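Local coordinates for BH1478 protein (Bacillus halodurans, PDB 2QUP), which is of unknown function but belongs to the DUF327 family and folds as a four-helix bundle, at residues K55-L66 with V119-L130. Numbering follows the deposited sequence.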
loop_
_atom_site.group_PDB
_atom_site.type_symbol
_atom_site.label_atom_id
_atom_site.label_comp_id
_atom_site.label_asym_id
_atom_site.label_seq_id
_atom_site.Cartn_x
_atom_site.Cartn_y
_atom_site.Cartn_z
ATOM N N LYS A 55 -5.735 10.784 -5.219
ATOM C CA LYS A 55 -6.061 11.924 -6.041
ATOM C C LYS A 55 -7.324 12.674 -5.622
ATOM O O LYS A 55 -7.270 13.896 -5.421
ATOM C CB LYS A 55 -6.110 11.512 -7.512
ATOM C CG LYS A 55 -6.621 12.604 -8.439
ATOM C CD LYS A 55 -5.512 13.130 -9.310
ATOM C CE LYS A 55 -4.853 14.349 -8.703
ATOM N NZ LYS A 55 -3.626 14.707 -9.478
ATOM N N LEU A 56 -8.451 11.964 -5.483
ATOM C CA LEU A 56 -9.687 12.549 -4.921
ATOM C C LEU A 56 -9.445 13.279 -3.624
ATOM O O LEU A 56 -9.915 14.401 -3.470
ATOM C CB LEU A 56 -10.755 11.472 -4.660
ATOM C CG LEU A 56 -12.175 11.956 -4.398
ATOM C CD1 LEU A 56 -12.543 13.049 -5.380
ATOM C CD2 LEU A 56 -13.157 10.784 -4.532
ATOM N N LEU A 57 -8.705 12.643 -2.706
ATOM C CA LEU A 57 -8.425 13.220 -1.390
ATOM C C LEU A 57 -7.602 14.466 -1.537
ATOM O O LEU A 57 -7.840 15.411 -0.822
ATOM C CB LEU A 57 -7.684 12.250 -0.460
ATOM C CG LEU A 57 -6.972 12.828 0.786
ATOM C CD1 LEU A 57 -7.938 13.471 1.785
ATOM C CD2 LEU A 57 -6.133 11.752 1.464
ATOM N N SER A 58 -6.650 14.473 -2.460
ATOM C CA SER A 58 -5.830 15.666 -2.715
ATOM C C SER A 58 -6.668 16.856 -3.227
ATOM O O SER A 58 -6.350 18.038 -2.950
ATOM C CB SER A 58 -4.735 15.323 -3.716
ATOM O OG SER A 58 -5.244 15.373 -5.033
ATOM N N GLU A 59 -7.735 16.539 -3.965
ATOM C CA GLU A 59 -8.652 17.526 -4.530
ATOM C C GLU A 59 -9.697 17.972 -3.502
ATOM O O GLU A 59 -9.969 19.157 -3.374
ATOM C CB GLU A 59 -9.390 16.938 -5.749
ATOM C CG GLU A 59 -8.536 16.565 -6.960
ATOM C CD GLU A 59 -7.915 17.761 -7.672
ATOM O OE1 GLU A 59 -6.669 17.814 -7.728
ATOM O OE2 GLU A 59 -8.654 18.635 -8.187
ATOM N N THR A 60 -10.320 17.025 -2.804
ATOM C CA THR A 60 -11.421 17.365 -1.905
ATOM C C THR A 60 -10.917 17.775 -0.535
ATOM O O THR A 60 -11.332 18.821 -0.030
ATOM C CB THR A 60 -12.434 16.237 -1.728
ATOM O OG1 THR A 60 -11.789 15.157 -1.063
ATOM C CG2 THR A 60 -12.968 15.759 -3.058
ATOM N N ARG A 61 -10.077 16.945 0.053
ATOM C CA ARG A 61 -9.388 17.201 1.357
ATOM C C ARG A 61 -10.386 17.147 2.532
ATOM O O ARG A 61 -10.316 17.892 3.446
ATOM C CB ARG A 61 -8.518 18.471 1.357
ATOM C CG ARG A 61 -7.521 18.542 0.203
ATOM C CD ARG A 61 -7.034 19.955 -0.058
ATOM N NE ARG A 61 -8.086 20.842 -0.566
ATOM C CZ ARG A 61 -8.265 21.169 -1.847
ATOM N NH1 ARG A 61 -9.246 21.991 -2.188
ATOM N NH2 ARG A 61 -7.486 20.666 -2.799
ATOM N N THR A 62 -11.278 16.189 2.473
ATOM C CA THR A 62 -12.257 16.024 3.514
ATOM C C THR A 62 -11.865 14.793 4.329
ATOM O O THR A 62 -11.140 13.924 3.840
ATOM C CB THR A 62 -13.670 15.830 2.912
ATOM O OG1 THR A 62 -13.675 14.663 2.093
ATOM C CG2 THR A 62 -14.105 17.031 2.066
ATOM N N ILE A 63 -12.367 14.708 5.557
ATOM C CA ILE A 63 -12.186 13.510 6.390
ATOM C C ILE A 63 -12.941 12.317 5.797
ATOM O O ILE A 63 -12.518 11.163 5.944
ATOM C CB ILE A 63 -12.612 13.770 7.870
ATOM C CG1 ILE A 63 -11.665 14.779 8.510
ATOM C CG2 ILE A 63 -12.591 12.499 8.710
ATOM C CD1 ILE A 63 -12.371 15.735 9.422
ATOM N N GLU A 64 -14.032 12.598 5.090
ATOM C CA GLU A 64 -14.738 11.568 4.364
ATOM C C GLU A 64 -13.858 10.905 3.298
ATOM O O GLU A 64 -13.936 9.697 3.076
ATOM C CB GLU A 64 -15.991 12.151 3.736
ATOM C CG GLU A 64 -16.823 11.135 2.911
ATOM C CD GLU A 64 -17.805 11.824 1.961
ATOM O OE1 GLU A 64 -18.674 11.125 1.385
ATOM O OE2 GLU A 64 -17.699 13.066 1.785
ATOM N N GLU A 65 -13.021 11.687 2.626
ATOM C CA GLU A 65 -12.164 11.112 1.589
ATOM C C GLU A 65 -10.927 10.450 2.199
ATOM O O GLU A 65 -10.458 9.437 1.691
ATOM C CB GLU A 65 -11.805 12.121 0.461
ATOM C CG GLU A 65 -13.027 12.666 -0.405
ATOM C CD GLU A 65 -14.116 11.615 -0.736
ATOM O OE1 GLU A 65 -15.316 11.942 -0.677
ATOM O OE2 GLU A 65 -13.763 10.479 -1.082
ATOM N N LEU A 66 -10.432 11.021 3.302
ATOM C CA LEU A 66 -9.419 10.395 4.156
ATOM C C LEU A 66 -9.842 9.005 4.660
ATOM O O LEU A 66 -9.107 8.028 4.523
ATOM C CB LEU A 66 -9.037 11.323 5.318
ATOM C CG LEU A 66 -7.822 10.917 6.160
ATOM C CD1 LEU A 66 -6.476 11.007 5.420
ATOM C CD2 LEU A 66 -7.773 11.711 7.425
ATOM N N VAL A 119 -4.453 16.872 6.822
ATOM C CA VAL A 119 -5.838 16.984 6.399
ATOM C C VAL A 119 -6.684 17.658 7.492
ATOM O O VAL A 119 -7.602 18.424 7.195
ATOM C CB VAL A 119 -6.392 15.561 5.997
ATOM C CG1 VAL A 119 -7.900 15.546 5.857
ATOM C CG2 VAL A 119 -5.744 15.086 4.709
ATOM N N LEU A 120 -6.361 17.395 8.754
ATOM C CA LEU A 120 -7.103 17.986 9.861
ATOM C C LEU A 120 -6.741 19.453 10.100
ATOM O O LEU A 120 -7.559 20.211 10.620
ATOM C CB LEU A 120 -6.885 17.188 11.142
ATOM C CG LEU A 120 -7.968 16.256 11.673
ATOM C CD1 LEU A 120 -8.734 15.552 10.590
ATOM C CD2 LEU A 120 -7.314 15.253 12.547
ATOM N N ALA A 121 -5.531 19.852 9.721
ATOM C CA ALA A 121 -5.055 21.224 9.953
ATOM C C ALA A 121 -5.742 22.277 9.083
ATOM O O ALA A 121 -6.301 21.961 8.030
ATOM C CB ALA A 121 -3.558 21.304 9.800
ATOM N N LYS A 122 -5.695 23.528 9.536
ATOM C CA LYS A 122 -6.689 24.528 9.146
ATOM C C LYS A 122 -6.514 24.994 7.699
ATOM O O LYS A 122 -7.449 24.921 6.898
ATOM C CB LYS A 122 -6.692 25.713 10.125
ATOM C CG LYS A 122 -7.486 25.454 11.411
ATOM C CD LYS A 122 -6.739 25.953 12.647
ATOM C CE LYS A 122 -7.250 27.309 13.125
ATOM N NZ LYS A 122 -8.615 27.208 13.707
ATOM N N GLU A 123 -5.311 25.451 7.370
ATOM C CA GLU A 123 -4.871 25.533 5.981
ATOM C C GLU A 123 -4.430 24.154 5.452
ATOM O O GLU A 123 -4.040 23.276 6.229
ATOM C CB GLU A 123 -3.800 26.630 5.822
ATOM C CG GLU A 123 -2.328 26.232 6.077
ATOM C CD GLU A 123 -2.065 25.541 7.419
ATOM O OE1 GLU A 123 -1.327 24.529 7.418
ATOM O OE2 GLU A 123 -2.586 25.999 8.464
ATOM N N LYS A 124 -4.512 23.965 4.136
ATOM C CA LYS A 124 -4.667 22.625 3.548
ATOM C C LYS A 124 -4.408 22.604 2.025
ATOM O O LYS A 124 -5.331 22.830 1.231
ATOM C CB LYS A 124 -6.076 22.101 3.848
ATOM C CG LYS A 124 -6.189 20.599 3.954
ATOM C CD LYS A 124 -7.516 20.159 4.574
ATOM C CE LYS A 124 -8.516 21.293 4.817
ATOM N NZ LYS A 124 -8.570 21.710 6.257
ATOM N N LYS A 125 -3.162 22.321 1.632
ATOM C CA LYS A 125 -2.722 22.506 0.247
ATOM C C LYS A 125 -2.728 21.216 -0.574
ATOM O O LYS A 125 -2.063 20.241 -0.224
ATOM C CB LYS A 125 -1.354 23.187 0.197
ATOM C CG LYS A 125 -1.441 24.709 0.299
ATOM C CD LYS A 125 -0.167 25.377 -0.206
ATOM C CE LYS A 125 0.610 26.061 0.918
ATOM N NZ LYS A 125 2.030 25.601 0.978
ATOM N N GLY A 126 -3.478 21.224 -1.674
ATOM C CA GLY A 126 -3.655 20.041 -2.516
ATOM C C GLY A 126 -2.369 19.398 -3.018
ATOM O O GLY A 126 -2.317 18.195 -3.162
ATOM N N LEU A 127 -1.317 20.182 -3.273
ATOM C CA LEU A 127 -0.105 19.611 -3.856
ATOM C C LEU A 127 0.776 18.889 -2.845
ATOM O O LEU A 127 1.359 17.840 -3.164
ATOM C CB LEU A 127 0.696 20.651 -4.630
ATOM C CG LEU A 127 1.775 20.137 -5.582
ATOM C CD1 LEU A 127 1.206 19.220 -6.661
ATOM C CD2 LEU A 127 2.423 21.355 -6.210
ATOM N N ASP A 128 0.873 19.457 -1.642
ATOM C CA ASP A 128 1.508 18.805 -0.487
ATOM C C ASP A 128 0.804 17.499 -0.141
ATOM O O ASP A 128 1.462 16.508 0.098
ATOM C CB ASP A 128 1.498 19.728 0.736
ATOM C CG ASP A 128 2.232 21.044 0.495
ATOM O OD1 ASP A 128 3.135 21.112 -0.364
ATOM O OD2 ASP A 128 1.894 22.028 1.174
ATOM N N ILE A 129 -0.525 17.512 -0.123
ATOM C CA ILE A 129 -1.327 16.287 0.085
ATOM C C ILE A 129 -1.076 15.212 -0.984
ATOM O O ILE A 129 -0.863 14.039 -0.671
ATOM C CB ILE A 129 -2.825 16.620 0.256
ATOM C CG1 ILE A 129 -3.009 17.496 1.505
ATOM C CG2 ILE A 129 -3.679 15.356 0.324
ATOM C CD1 ILE A 129 -4.407 17.583 2.048
ATOM N N LEU A 130 -1.052 15.643 -2.245
ATOM C CA LEU A 130 -0.594 14.821 -3.354
ATOM C C LEU A 130 0.779 14.189 -3.135
ATOM O O LEU A 130 0.951 12.982 -3.348
ATOM C CB LEU A 130 -0.643 15.623 -4.656
ATOM C CG LEU A 130 -0.672 14.902 -5.993
ATOM C CD1 LEU A 130 -1.753 13.781 -6.002
ATOM C CD2 LEU A 130 -0.933 15.950 -7.057
#
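Helix 55-60 and helix 126-130 run nearly antiparallel (156°), their axes 8.3 Å apart, and come closest where S58 faces G126, with CA atoms 4.9 Å apart. The lack of a side chain on G126 permits this approach: its CA lies 3.4 Å from S58 O. I129 follows one turn later. Its CG2, anti to the backbone N, presses on S58 CA at 3.7 Å and also meets CG of L57. Its other branch ends in CD1, which touches CG of R61.

R61, just past the end of helix 27-60, has positive phi. Its chain runs out over the start of helix 126-144, then bends at chi3 (-67°). This turns the guanidinium back toward the end of helix 27-60. There, in one of two conformers, NH2 donates to S58 O at 2.9 Å, a bent and tentative bond. It uses a lone pair in the carbonyl plane, although the acceptor is tilted from the guanidinium plane. Along the way CD of R61 passes K124 O at 3.6 Å, and the aliphatic part of K124 lies against CB of R61. K124 is poorly ordered, so this part is less certain.

Deeper in, V119 splits its two methyls between helices: CG2 meets CD1 of L57 and CG1 meets CD2 of L66. L66 also touches L115 and T116 of helix 98-120. Near the surface, I63 and L120 cross at about a right angle, I63 CG1 lying 3.7 Å from L120 CD1.

T62 is the N-cap of helix 63-88, its OG1 accepting from E65 N. Two helix-helix connections thus pack side by side at one end of an antiparallel four-helix bundle.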